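Local coordinates for protein putative amidohydrolase/peptidase (Burkholderia cenocepacia, PDB 4WJB) that probably hydrolyses carbon-nitrogen bonds other than peptide bonds, as a zinc-dependent amidohydrolase of the peptidase M20 family, at residues A88-T93 and P132-I137; T93-D98 and A199-I204; P148-A153 and G370-Y375. All coordinates share one frame; numbering follows the deposited sequence.

Interaction 1: A88-T93 and P132-I137; sequences AAPVMT and PVDVVI. With SO4 (sulfate ion), chain F.
Val91 to Thr93 lie beside Val133 to Val135 as parallel strands: the axes of segments 91-93 and 133-137 approach to 4.6 Å, and their N-to-C directions differ by 21°. Bridges pair Val91 with Val133, Met92 with Asp134 and Thr93 with Val135. Four backbone bonds weave between them. Val91 N donates to Pro132 O at 3.0 Å, and Asp134 N returns to Val91 O at 2.8 Å. Thr93 N then reaches Asp134 O at 2.8 Å, and Val136 N closes on Thr93 O at 2.8 Å. Val91 and Thr93 thus spend both backbone groups on this neighbour, whereas Met92 bonds to Ala198 and Tyr200 of the next strand.

Strands 91-96 and 133-138 with the intervening helix 109-124 form a beta-alpha-beta unit of the zinc-binding M20 domain. The face bearing Val91, Thr93 and Val133 is covered by helix 403-421. On it Thr93 and Val135 lie side by side, CG2 to CG2 4.2 Å apart; placing Thr93 OG1 opposite its backbone N (chi1 -172°) turns the methyl to this valine and sends the hydroxyl to Tyr200 O.

The other face carries Met92 and Asp134. Met92 stays extended as far as SD before bending at chi3, and it crosses the side chain of Val136, with CG 3.8 Å from Val136 CG1; Phe78 of strand 77-81 touches both residues. Asp134 OD2 rests against Pro90 CB at 3.6 Å, while salt bridges from OD1 to Arg80 and from OD2 to Arg70 satisfy this buried carboxylate. At the strand entrance Pro132 CG and CD pack against Ala88 O, and Ala89 N points almost straight (170° at the hydrogen) at O2 of a sulfate, which Arg85 also binds.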
ATOM      1  N   ALA A  88     -15.739  52.760  17.055  1.00 25.19           N
ATOM      2  CA  ALA A  88     -15.821  52.234  15.693  1.00 27.43           C
ATOM      3  C   ALA A  88     -15.351  50.779  15.620  1.00 25.15           C
ATOM      4  O   ALA A  88     -14.468  50.369  16.372  1.00 22.50           O
ATOM      5  CB  ALA A  88     -15.002  53.095  14.740  1.00 26.33           C
ATOM      6  N   ALA A  89     -15.949  50.003  14.719  1.00 25.92           N
ATOM      7  CA  ALA A  89     -15.499  48.638  14.479  1.00 25.63           C
ATOM      8  C   ALA A  89     -14.032  48.645  14.066  1.00 22.98           C
ATOM      9  O   ALA A  89     -13.625  49.433  13.210  1.00 23.89           O
ATOM     10  CB  ALA A  89     -16.356  47.965  13.410  1.00 28.24           C
ATOM     11  N   PRO A  90     -13.226  47.780  14.690  1.00 20.55           N
ATOM     12  CA  PRO A  90     -11.783  47.808  14.454  1.00 19.47           C
ATOM     13  C   PRO A  90     -11.364  47.127  13.161  1.00 19.02           C
ATOM     14  O   PRO A  90     -12.088  46.282  12.618  1.00 19.15           O
ATOM     15  CB  PRO A  90     -11.229  47.040  15.654  1.00 19.71           C
ATOM     16  CG  PRO A  90     -12.300  46.041  15.947  1.00 19.65           C
ATOM     17  CD  PRO A  90     -13.592  46.794  15.720  1.00 19.42           C
ATOM     18  N   VAL A  91     -10.191  47.511  12.670  1.00 16.49           N
ATOM     19  CA  VAL A  91      -9.474  46.704  11.703  1.00 18.28           C
ATOM     20  C   VAL A  91      -8.536  45.806  12.497  1.00 18.70           C
ATOM     21  O   VAL A  91      -7.817  46.283  13.375  1.00 18.72           O
ATOM     22  CB  VAL A  91      -8.687  47.558  10.693  1.00 19.73           C
ATOM     23  CG1 VAL A  91      -7.828  46.661   9.792  1.00 21.15           C
ATOM     24  CG2 VAL A  91      -9.649  48.387   9.855  1.00 18.26           C
ATOM     25  N   MET A  92      -8.561  44.510  12.206  1.00 17.35           N
ATOM     26  CA  MET A  92      -7.788  43.540  12.976  1.00 16.38           C
ATOM     27  C   MET A  92      -6.743  42.871  12.093  1.00 17.71           C
ATOM     28  O   MET A  92      -6.987  42.612  10.920  1.00 18.87           O
ATOM     29  CB  MET A  92      -8.712  42.483  13.601  1.00 17.06           C
ATOM     30  CG  MET A  92      -7.983  41.392  14.404  1.00 16.62           C
ATOM     31  SD  MET A  92      -9.079  40.339  15.398  1.00 20.41           S
ATOM     32  CE  MET A  92     -10.175  39.688  14.134  1.00 16.29           C
ATOM     33  N   THR A  93      -5.570  42.614  12.657  1.00 14.52           N
ATOM     34  CA  THR A  93      -4.546  41.872  11.945  1.00 18.45           C
ATOM     35  C   THR A  93      -3.737  41.061  12.937  1.00 19.74           C
ATOM     36  O   THR A  93      -3.619  41.425  14.099  1.00 20.06           O
ATOM     37  CB  THR A  93      -3.616  42.798  11.127  1.00 21.23           C
ATOM     38  OG1 THR A  93      -2.757  42.004  10.300  1.00 25.03           O
ATOM     39  CG2 THR A  93      -2.772  43.683  12.037  1.00 19.08           C
ATOM     40  N   PRO A 132      -9.931  52.125  15.264  1.00 23.17           N
ATOM     41  CA  PRO A 132      -8.874  51.464  16.025  1.00 23.95           C
ATOM     42  C   PRO A 132      -8.344  50.258  15.258  1.00 21.39           C
ATOM     43  O   PRO A 132      -9.081  49.647  14.484  1.00 19.82           O
ATOM     44  CB  PRO A 132      -9.583  51.029  17.313  1.00 24.57           C
ATOM     45  CG  PRO A 132     -11.013  50.895  16.919  1.00 26.33           C
ATOM     46  CD  PRO A 132     -11.245  51.995  15.917  1.00 26.83           C
ATOM     47  N   VAL A 133      -7.073  49.938  15.467  1.00 20.89           N
ATOM     48  CA  VAL A 133      -6.455  48.759  14.876  1.00 20.40           C
ATOM     49  C   VAL A 133      -6.101  47.749  15.964  1.00 19.58           C
ATOM     50  O   VAL A 133      -5.401  48.087  16.914  1.00 18.46           O
ATOM     51  CB  VAL A 133      -5.181  49.137  14.090  1.00 20.65           C
ATOM     52  CG1 VAL A 133      -4.519  47.892  13.504  1.00 20.34           C
ATOM     53  CG2 VAL A 133      -5.511  50.151  13.007  1.00 21.69           C
ATOM     54  N   ASP A 134      -6.594  46.517  15.834  1.00 17.99           N
ATOM     55  CA  ASP A 134      -6.246  45.448  16.766  1.00 16.77           C
ATOM     56  C   ASP A 134      -5.168  44.555  16.171  1.00 16.29           C
ATOM     57  O   ASP A 134      -5.310  44.104  15.047  1.00 17.00           O
ATOM     58  CB  ASP A 134      -7.466  44.583  17.105  1.00 18.60           C
ATOM     59  CG  ASP A 134      -8.395  45.233  18.104  1.00 19.72           C
ATOM     60  OD1 ASP A 134      -7.927  46.065  18.911  1.00 21.19           O
ATOM     61  OD2 ASP A 134      -9.600  44.904  18.082  1.00 19.68           O
ATOM     62  N   VAL A 135      -4.096  44.307  16.919  1.00 16.57           N
ATOM     63  CA  VAL A 135      -3.131  43.275  16.536  1.00 18.61           C
ATOM     64  C   VAL A 135      -3.353  42.080  17.451  1.00 17.75           C
ATOM     65  O   VAL A 135      -3.325  42.223  18.675  1.00 15.75           O
ATOM     66  CB  VAL A 135      -1.668  43.765  16.628  1.00 19.33           C
ATOM     67  CG1 VAL A 135      -0.711  42.658  16.190  1.00 19.07           C
ATOM     68  CG2 VAL A 135      -1.469  45.014  15.770  1.00 19.94           C
ATOM     69  N   VAL A 136      -3.594  40.908  16.864  1.00 16.63           N
ATOM     70  CA  VAL A 136      -4.062  39.759  17.639  1.00 15.77           C
ATOM     71  C   VAL A 136      -3.110  38.557  17.605  1.00 17.24           C
ATOM     72  O   VAL A 136      -2.524  38.236  16.571  1.00 15.14           O
ATOM     73  CB  VAL A 136      -5.461  39.283  17.147  1.00 18.78           C
ATOM     74  CG1 VAL A 136      -5.414  38.892  15.675  1.00 17.62           C
ATOM     75  CG2 VAL A 136      -5.974  38.116  17.987  1.00 17.28           C
ATOM     76  N   ILE A 137      -2.952  37.913  18.754  1.00 15.75           N
ATOM     77  CA  ILE A 137      -2.401  36.570  18.814  1.00 15.80           C
ATOM     78  C   ILE A 137      -3.521  35.582  19.120  1.00 17.79           C
ATOM     79  O   ILE A 137      -4.157  35.664  20.177  1.00 17.88           O
ATOM     80  CB  ILE A 137      -1.321  36.426  19.886  1.00 15.45           C
ATOM     81  CG1 ILE A 137      -0.150  37.364  19.600  1.00 15.81           C
ATOM     82  CG2 ILE A 137      -0.838  34.977  19.945  1.00 16.00           C
ATOM     83  CD1 ILE A 137       0.949  37.283  20.642  1.00 16.99           C
TER
HETATM   84  S   SO4 F 502     -18.665  51.858  12.176  1.00 39.15           S
HETATM   85  O1  SO4 F 502     -19.121  51.045  11.053  1.00 38.68           O
HETATM   86  O2  SO4 F 502     -18.582  51.029  13.373  1.00 36.11           O
HETATM   87  O3  SO4 F 502     -17.358  52.429  11.881  1.00 40.74           O
HETATM   88  O4  SO4 F 502     -19.587  52.969  12.408  1.00 43.25           O

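Interaction 2: T93-D98 and A199-I204; sequences TGSHAD and AYELHI. With ZN (zinc ion), chain E; EDO (1,2-ethanediol), chain J; EDO (1,2-ethanediol), chain K.
Ser95 OG is gripped twice: it donates to Glu201 OE1 at 2.8 Å and accepts from a water (water 2) that also donates to Leu202 O. These bonds span two parallel strands of the M20 zinc domain. The strands splay: the axes of strand segments 93-96 and 199-204 are 48° apart, with one bridge, Thr93 to Tyr200. There Thr93 OG1 donates to Tyr200 O at 2.7 Å from above the carbonyl plane, and a second water (water 1) donates to that hydroxyl while accepting from Leu202 N. Glu201, extended from chi1 onward (179°), runs its CG past Gly94 O at 3.2 Å; OE1 is met from above the carboxylate plane, and OE2 takes Ala373 N.

Where the strands separate, zinc joins them. His96 NE2 binds it at 2.1 Å and His203 NE2 at 2.2 Å, with Asp107 and a water (water 3) as further ligands. The two rings meet rim to rim, neither lying over the other. With NE2 on zinc, a carbonyl at ND1 helps fix each ring's rotation: His96 ND1 donates to Asp98 O at 3.0 Å, and His203 ND1 to Ile204 O at 2.8 Å, nearly linear at 176° and on a carbonyl lone pair.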
ATOM      1  N   THR A  93      -5.570  42.614  12.657  1.00 14.52           N
ATOM      2  CA  THR A  93      -4.546  41.872  11.945  1.00 18.45           C
ATOM      3  C   THR A  93      -3.737  41.061  12.937  1.00 19.74           C
ATOM      4  O   THR A  93      -3.619  41.425  14.099  1.00 20.06           O
ATOM      5  CB  THR A  93      -3.616  42.798  11.127  1.00 21.23           C
ATOM      6  OG1 THR A  93      -2.757  42.004  10.300  1.00 25.03           O
ATOM      7  CG2 THR A  93      -2.772  43.683  12.037  1.00 19.08           C
ATOM      8  N   GLY A  94      -3.198  39.937  12.488  1.00 20.54           N
ATOM      9  CA  GLY A  94      -2.404  39.116  13.372  1.00 18.81           C
ATOM     10  C   GLY A  94      -2.450  37.664  12.966  1.00 19.94           C
ATOM     11  O   GLY A  94      -2.938  37.317  11.888  1.00 19.37           O
ATOM     12  N   SER A  95      -1.954  36.811  13.849  1.00 18.61           N
ATOM     13  CA  SER A  95      -1.766  35.412  13.517  1.00 19.21           C
ATOM     14  C   SER A  95      -1.535  34.652  14.813  1.00 19.80           C
ATOM     15  O   SER A  95      -2.064  35.031  15.860  1.00 19.05           O
ATOM     16  CB  SER A  95      -0.594  35.254  12.544  1.00 19.93           C
ATOM     17  OG  SER A  95      -0.513  33.945  12.012  1.00 22.71           O
ATOM     18  N   HIS A  96      -0.745  33.592  14.751  1.00 20.11           N
ATOM     19  CA  HIS A  96      -0.468  32.791  15.937  1.00 20.53           C
ATOM     20  C   HIS A  96       1.007  32.841  16.295  1.00 21.26           C
ATOM     21  O   HIS A  96       1.854  33.028  15.429  1.00 20.23           O
ATOM     22  CB  HIS A  96      -0.907  31.347  15.716  1.00 19.69           C
ATOM     23  CG  HIS A  96      -0.269  30.688  14.529  1.00 21.46           C
ATOM     24  ND1 HIS A  96       0.788  29.810  14.642  1.00 22.14           N
ATOM     25  CD2 HIS A  96      -0.559  30.757  13.206  1.00 22.14           C
ATOM     26  CE1 HIS A  96       1.132  29.378  13.440  1.00 23.14           C
ATOM     27  NE2 HIS A  96       0.329  29.934  12.550  1.00 24.64           N
ATOM     28  N   ALA A  97       1.315  32.675  17.574  1.00 21.58           N
ATOM     29  CA  ALA A  97       2.703  32.701  18.011  1.00 24.50           C
ATOM     30  C   ALA A  97       3.208  31.286  18.290  1.00 22.38           C
ATOM     31  O   ALA A  97       4.412  31.026  18.272  1.00 24.16           O
ATOM     32  CB  ALA A  97       2.853  33.583  19.244  1.00 23.62           C
ATOM     33  N   ASP A  98       2.278  30.369  18.533  1.00 20.91           N
ATOM     34  CA  ASP A  98       2.638  28.995  18.871  1.00 22.75           C
ATOM     35  C   ASP A  98       3.116  28.245  17.632  1.00 23.92           C
ATOM     36  O   ASP A  98       2.828  28.647  16.505  1.00 23.38           O
ATOM     37  CB  ASP A  98       1.453  28.269  19.518  1.00 20.02           C
ATOM     38  CG  ASP A  98       0.298  28.056  18.559  1.00 21.14           C
ATOM     39  OD1 ASP A  98      -0.370  29.048  18.186  1.00 20.09           O
ATOM     40  OD2 ASP A  98       0.048  26.889  18.188  1.00 22.20           O
ATOM     41  N   ALA A 199     -10.472  42.269   8.514  1.00 19.57           N
ATOM     42  CA  ALA A 199      -9.374  41.513   9.095  1.00 19.94           C
ATOM     43  C   ALA A 199      -8.372  41.126   8.019  1.00 18.66           C
ATOM     44  O   ALA A 199      -8.748  40.797   6.897  1.00 18.25           O
ATOM     45  CB  ALA A 199      -9.891  40.278   9.815  1.00 20.24           C
ATOM     46  N   TYR A 200      -7.095  41.177   8.373  1.00 19.11           N
ATOM     47  CA  TYR A 200      -6.024  40.788   7.467  1.00 18.46           C
ATOM     48  C   TYR A 200      -5.013  39.919   8.189  1.00 16.48           C
ATOM     49  O   TYR A 200      -4.596  40.259   9.286  1.00 16.87           O
ATOM     50  CB  TYR A 200      -5.321  42.019   6.903  1.00 18.80           C
ATOM     51  CG  TYR A 200      -6.196  42.891   6.046  1.00 20.06           C
ATOM     52  CD1 TYR A 200      -6.400  42.593   4.708  1.00 19.62           C
ATOM     53  CD2 TYR A 200      -6.810  44.022   6.572  1.00 20.32           C
ATOM     54  CE1 TYR A 200      -7.200  43.392   3.912  1.00 23.68           C
ATOM     55  CE2 TYR A 200      -7.608  44.829   5.782  1.00 18.12           C
ATOM     56  CZ  TYR A 200      -7.800  44.513   4.460  1.00 22.10           C
ATOM     57  OH  TYR A 200      -8.596  45.310   3.679  1.00 23.33           O
ATOM     58  N   GLU A 201      -4.611  38.809   7.574  1.00 15.92           N
ATOM     59  CA  GLU A 201      -3.540  37.989   8.134  1.00 16.07           C
ATOM     60  C   GLU A 201      -2.386  37.853   7.145  1.00 17.21           C
ATOM     61  O   GLU A 201      -2.565  37.416   6.008  1.00 21.26           O
ATOM     62  CB  GLU A 201      -4.050  36.596   8.540  1.00 15.51           C
ATOM     63  CG  GLU A 201      -2.946  35.707   9.117  1.00 17.57           C
ATOM     64  CD  GLU A 201      -3.466  34.450   9.799  1.00 22.80           C
ATOM     65  OE1 GLU A 201      -2.634  33.643  10.272  1.00 24.19           O
ATOM     66  OE2 GLU A 201      -4.696  34.266   9.868  1.00 22.72           O
ATOM     67  N   LEU A 202      -1.202  38.241   7.597  1.00 16.80           N
ATOM     68  CA  LEU A 202       0.031  38.087   6.838  1.00 18.50           C
ATOM     69  C   LEU A 202       0.677  36.749   7.201  1.00 15.70           C
ATOM     70  O   LEU A 202       0.813  36.445   8.376  1.00 15.58           O
ATOM     71  CB  LEU A 202       0.966  39.262   7.145  1.00 18.36           C
ATOM     72  CG  LEU A 202       2.398  39.259   6.622  1.00 18.73           C
ATOM     73  CD1 LEU A 202       2.421  39.290   5.102  1.00 17.50           C
ATOM     74  CD2 LEU A 202       3.158  40.443   7.209  1.00 16.23           C
ATOM     75  N   HIS A 203       1.054  35.944   6.207  1.00 16.66           N
ATOM     76  CA  HIS A 203       1.561  34.595   6.476  1.00 18.82           C
ATOM     77  C   HIS A 203       2.467  34.129   5.333  1.00 21.77           C
ATOM     78  O   HIS A 203       2.274  34.511   4.177  1.00 21.75           O
ATOM     79  CB  HIS A 203       0.385  33.611   6.671  1.00 19.09           C
ATOM     80  CG  HIS A 203       0.710  32.397   7.499  1.00 19.56           C
ATOM     81  ND1 HIS A 203       1.449  31.335   7.015  1.00 21.28           N
ATOM     82  CD2 HIS A 203       0.356  32.056   8.764  1.00 18.51           C
ATOM     83  CE1 HIS A 203       1.555  30.408   7.952  1.00 19.63           C
ATOM     84  NE2 HIS A 203       0.901  30.818   9.025  1.00 19.18           N
ATOM     85  N   ILE A 204       3.465  33.314   5.651  1.00 22.64           N
ATOM     86  CA  ILE A 204       4.273  32.703   4.608  1.00 21.50           C
ATOM     87  C   ILE A 204       3.404  31.717   3.834  1.00 21.92           C
ATOM     88  O   ILE A 204       2.429  31.181   4.375  1.00 22.16           O
ATOM     89  CB  ILE A 204       5.505  31.983   5.175  1.00 24.55           C
ATOM     90  CG1 ILE A 204       5.074  30.807   6.052  1.00 26.19           C
ATOM     91  CG2 ILE A 204       6.372  32.958   5.961  1.00 22.20           C
ATOM     92  CD1 ILE A 204       6.204  29.870   6.417  1.00 28.01           C
TER
HETATM   93 ZN    ZN E 501       0.617  29.327  10.555  0.72 30.64          ZN
HETATM   94  C1  EDO J 506      -6.573  38.070  10.866  1.00 36.33           C
HETATM   95  O1  EDO J 506      -6.742  38.664  12.154  1.00 34.23           O
HETATM   96  C2  EDO J 506      -6.744  36.564  11.010  1.00 36.63           C
HETATM   97  O2  EDO J 506      -5.745  36.066  11.905  1.00 36.20           O
HETATM   98  C1  EDO K 507     -13.382  46.860   3.609  1.00 43.48           C
HETATM   99  O1  EDO K 507     -14.512  46.001   3.783  1.00 45.13           O
HETATM  100  C2  EDO K 507     -12.117  46.013   3.550  1.00 43.33           C
HETATM  101  O2  EDO K 507     -11.006  46.807   3.979  1.00 42.78           O
HETATM  102  O   HOH W   1      -0.918  39.785  10.231  1.00 18.87           O
HETATM  103  O   HOH W   2       1.760  34.587  10.095  1.00 17.39           O
HETATM  104  O   HOH W   3      -1.457  29.559  10.249  1.00 26.12           O

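Interaction 3: P148-A153 and G370-Y375; sequences PAMVSA and GHDACY
Met150 lays its methyl on the Tyr375 ring: CE stands 3.6 Å from the centroid of that ring and only 13° off the normal, a CH-pi contact over the face. SD is more distant, 5.2 Å from the same centroid, in a longer Met-aromatic approach. The bends at chi2 and chi3 (51°) carry the thioether between the ring and the backbone opposite, so that SD lies 3.6 Å from Gly370 C and CE 3.2 Å from His371 O. Glycine, lacking a side chain, leaves room for the sulfur there. The same Tyr375 ring receives Met150 O at its edge, in plane, 3.4 Å from CD2.

Beside this, Ala153 CB touches Asp372 OD1 at 3.4 Å. One water (water 5) accepts from Ala153 N and donates to Asp372 OD1 at 2.8 Å; another (water 4) links Ala149 O with Tyr375 OH.

Met150 occupies the N-cap position of helix 151-157. Across from it, Cys374 N bonds back to His371 O, and His371 N to Cys374 SG. Further out, Asp372 packs on Glu141 and Trp138, and the His371 ring meets that of the zinc ligand His203.

No direct hydrogen bond crosses between 148-153 and 370-375. The direct contact therefore consists of methyl, sulfur and ring packing, and two bridging waters carry the polar links.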
ATOM      1  N   PRO A 148      -8.544  20.517  18.365  1.00 22.42           N
ATOM      2  CA  PRO A 148      -8.070  20.658  16.987  1.00 22.70           C
ATOM      3  C   PRO A 148      -7.283  21.947  16.745  1.00 22.59           C
ATOM      4  O   PRO A 148      -7.180  22.798  17.633  1.00 23.57           O
ATOM      5  CB  PRO A 148      -9.372  20.679  16.189  1.00 23.28           C
ATOM      6  CG  PRO A 148     -10.301  21.445  17.091  1.00 22.87           C
ATOM      7  CD  PRO A 148      -9.917  21.043  18.513  1.00 23.66           C
ATOM      8  N   ALA A 149      -6.749  22.082  15.533  1.00 21.81           N
ATOM      9  CA  ALA A 149      -6.076  23.301  15.095  1.00 21.06           C
ATOM     10  C   ALA A 149      -7.051  24.471  15.013  1.00 20.92           C
ATOM     11  O   ALA A 149      -8.255  24.263  14.854  1.00 21.07           O
ATOM     12  CB  ALA A 149      -5.411  23.073  13.739  1.00 22.44           C
ATOM     13  N   MET A 150      -6.528  25.691  15.125  1.00 18.04           N
ATOM     14  CA  MET A 150      -7.325  26.901  14.932  1.00 20.59           C
ATOM     15  C   MET A 150      -8.538  26.949  15.859  1.00 20.14           C
ATOM     16  O   MET A 150      -9.573  27.500  15.497  1.00 19.97           O
ATOM     17  CB  MET A 150      -7.791  27.012  13.472  1.00 23.05           C
ATOM     18  CG  MET A 150      -6.676  27.288  12.462  1.00 23.39           C
ATOM     19  SD  MET A 150      -6.916  26.477  10.858  1.00 33.81           S
ATOM     20  CE  MET A 150      -8.584  26.972  10.434  1.00 35.40           C
ATOM     21  N   VAL A 151      -8.409  26.373  17.048  1.00 19.03           N
ATOM     22  CA  VAL A 151      -9.564  26.221  17.927  1.00 18.18           C
ATOM     23  C   VAL A 151     -10.030  27.560  18.489  1.00 18.39           C
ATOM     24  O   VAL A 151     -11.228  27.759  18.687  1.00 18.63           O
ATOM     25  CB  VAL A 151      -9.272  25.237  19.093  1.00 17.65           C
ATOM     26  CG1 VAL A 151      -8.120  25.730  19.965  1.00 15.95           C
ATOM     27  CG2 VAL A 151     -10.523  25.020  19.939  1.00 18.98           C
ATOM     28  N   SER A 152      -9.101  28.491  18.712  1.00 17.29           N
ATOM     29  CA  SER A 152      -9.446  29.737  19.402  1.00 20.48           C
ATOM     30  C   SER A 152     -10.047  30.773  18.456  1.00 18.24           C
ATOM     31  O   SER A 152     -11.021  31.443  18.794  1.00 17.08           O
ATOM     32  CB  SER A 152      -8.222  30.321  20.106  1.00 21.69           C
ATOM     33  OG  SER A 152      -8.611  31.379  20.962  1.00 22.48           O
ATOM     34  N   ALA A 153      -9.466  30.906  17.267  1.00 17.03           N
ATOM     35  CA  ALA A 153     -10.099  31.704  16.235  1.00 17.45           C
ATOM     36  C   ALA A 153     -11.442  31.059  15.902  1.00 17.39           C
ATOM     37  O   ALA A 153     -12.392  31.740  15.515  1.00 17.51           O
ATOM     38  CB  ALA A 153      -9.214  31.811  14.999  1.00 16.56           C
ATOM     39  N   GLY A 370      -5.018  25.541   6.210  1.00 27.92           N
ATOM     40  CA  GLY A 370      -5.911  26.305   7.059  1.00 26.68           C
ATOM     41  C   GLY A 370      -5.155  27.352   7.853  1.00 23.89           C
ATOM     42  O   GLY A 370      -4.023  27.122   8.277  1.00 23.53           O
ATOM     43  N   HIS A 371      -5.776  28.514   8.036  1.00 20.30           N
ATOM     44  CA  HIS A 371      -5.228  29.557   8.900  1.00 20.95           C
ATOM     45  C   HIS A 371      -6.348  30.098   9.769  1.00 20.23           C
ATOM     46  O   HIS A 371      -7.521  29.862   9.482  1.00 18.37           O
ATOM     47  CB  HIS A 371      -4.591  30.689   8.079  1.00 19.88           C
ATOM     48  CG  HIS A 371      -3.527  30.224   7.132  1.00 24.41           C
ATOM     49  ND1 HIS A 371      -2.255  29.886   7.548  1.00 27.47           N
ATOM     50  CD2 HIS A 371      -3.546  30.033   5.791  1.00 24.84           C
ATOM     51  CE1 HIS A 371      -1.540  29.505   6.504  1.00 28.52           C
ATOM     52  NE2 HIS A 371      -2.297  29.591   5.425  1.00 26.47           N
ATOM     53  N   ASP A 372      -5.989  30.828  10.823  1.00 19.73           N
ATOM     54  CA  ASP A 372      -6.989  31.465  11.677  1.00 20.22           C
ATOM     55  C   ASP A 372      -7.937  32.331  10.851  1.00 20.45           C
ATOM     56  O   ASP A 372      -9.139  32.364  11.113  1.00 21.61           O
ATOM     57  CB  ASP A 372      -6.315  32.311  12.760  1.00 17.49           C
ATOM     58  CG  ASP A 372      -5.548  31.470  13.763  1.00 18.84           C
ATOM     59  OD1 ASP A 372      -6.148  30.558  14.363  1.00 18.80           O
ATOM     60  OD2 ASP A 372      -4.335  31.709  13.939  1.00 21.12           O
ATOM     61  N   ALA A 373      -7.395  33.003   9.836  1.00 17.55           N
ATOM     62  CA  ALA A 373      -8.182  33.911   9.008  1.00 19.87           C
ATOM     63  C   ALA A 373      -9.321  33.209   8.281  1.00 18.25           C
ATOM     64  O   ALA A 373     -10.331  33.837   7.965  1.00 20.15           O
ATOM     65  CB  ALA A 373      -7.284  34.627   7.998  1.00 20.87           C
ATOM     66  N   CYS A 374      -9.156  31.916   8.012  1.00 18.00           N
ATOM     67  CA  CYS A 374     -10.186  31.139   7.326  1.00 17.80           C
ATOM     68  C   CYS A 374     -11.476  31.086   8.148  1.00 18.15           C
ATOM     69  O   CYS A 374     -12.575  31.085   7.591  1.00 21.45           O
ATOM     70  CB  CYS A 374      -9.685  29.721   7.028  1.00 17.39           C
ATOM     71  SG  CYS A 374      -8.307  29.677   5.851  1.00 26.72           S
ATOM     72  N   TYR A 375     -11.330  31.044   9.468  1.00 15.42           N
ATOM     73  CA  TYR A 375     -12.474  31.044  10.369  1.00 16.33           C
ATOM     74  C   TYR A 375     -12.972  32.475  10.610  1.00 17.70           C
ATOM     75  O   TYR A 375     -14.175  32.724  10.653  1.00 19.22           O
ATOM     76  CB  TYR A 375     -12.118  30.371  11.703  1.00 16.84           C
ATOM     77  CG  TYR A 375     -12.031  28.848  11.655  1.00 18.27           C
ATOM     78  CD1 TYR A 375     -12.517  28.134  10.567  1.00 19.74           C
ATOM     79  CD2 TYR A 375     -11.465  28.133  12.707  1.00 18.19           C
ATOM     80  CE1 TYR A 375     -12.442  26.742  10.527  1.00 22.04           C
ATOM     81  CE2 TYR A 375     -11.384  26.748  12.679  1.00 21.09           C
ATOM     82  CZ  TYR A 375     -11.875  26.058  11.587  1.00 22.41           C
ATOM     83  OH  TYR A 375     -11.795  24.685  11.556  1.00 24.06           O
TER
HETATM   84  O   HOH W   4     -10.405  23.347  13.422  1.00 26.68           O
HETATM   85  O   HOH W   5      -6.737  29.641  16.907  1.00 16.49           O

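Overall arrangement
Interactions 1 and 2 share Thr93 and lie on opposite edges of strand 91-96, which runs between strands 133-138 and 198-204; their centres are 12 Å apart, and Val136 O bonds to Ser95 N. Interaction 3, about 11 Å from interaction 2 and 17 Å from interaction 1 between centres, lies alongside the C-terminal parts of strands 91-96 and 198-204, near the zinc. It touches interaction 2 through Glu201 OE2 with Ala373 N and the His203 and His371 rings. Along the chain, the segments of interaction 2 alternate with those of interactions 1 and 3, whereas 1 closes before 3 opens. Interaction 1 builds the neighbouring strand pair, 2 supplies two zinc ligands and 3 packs beside them.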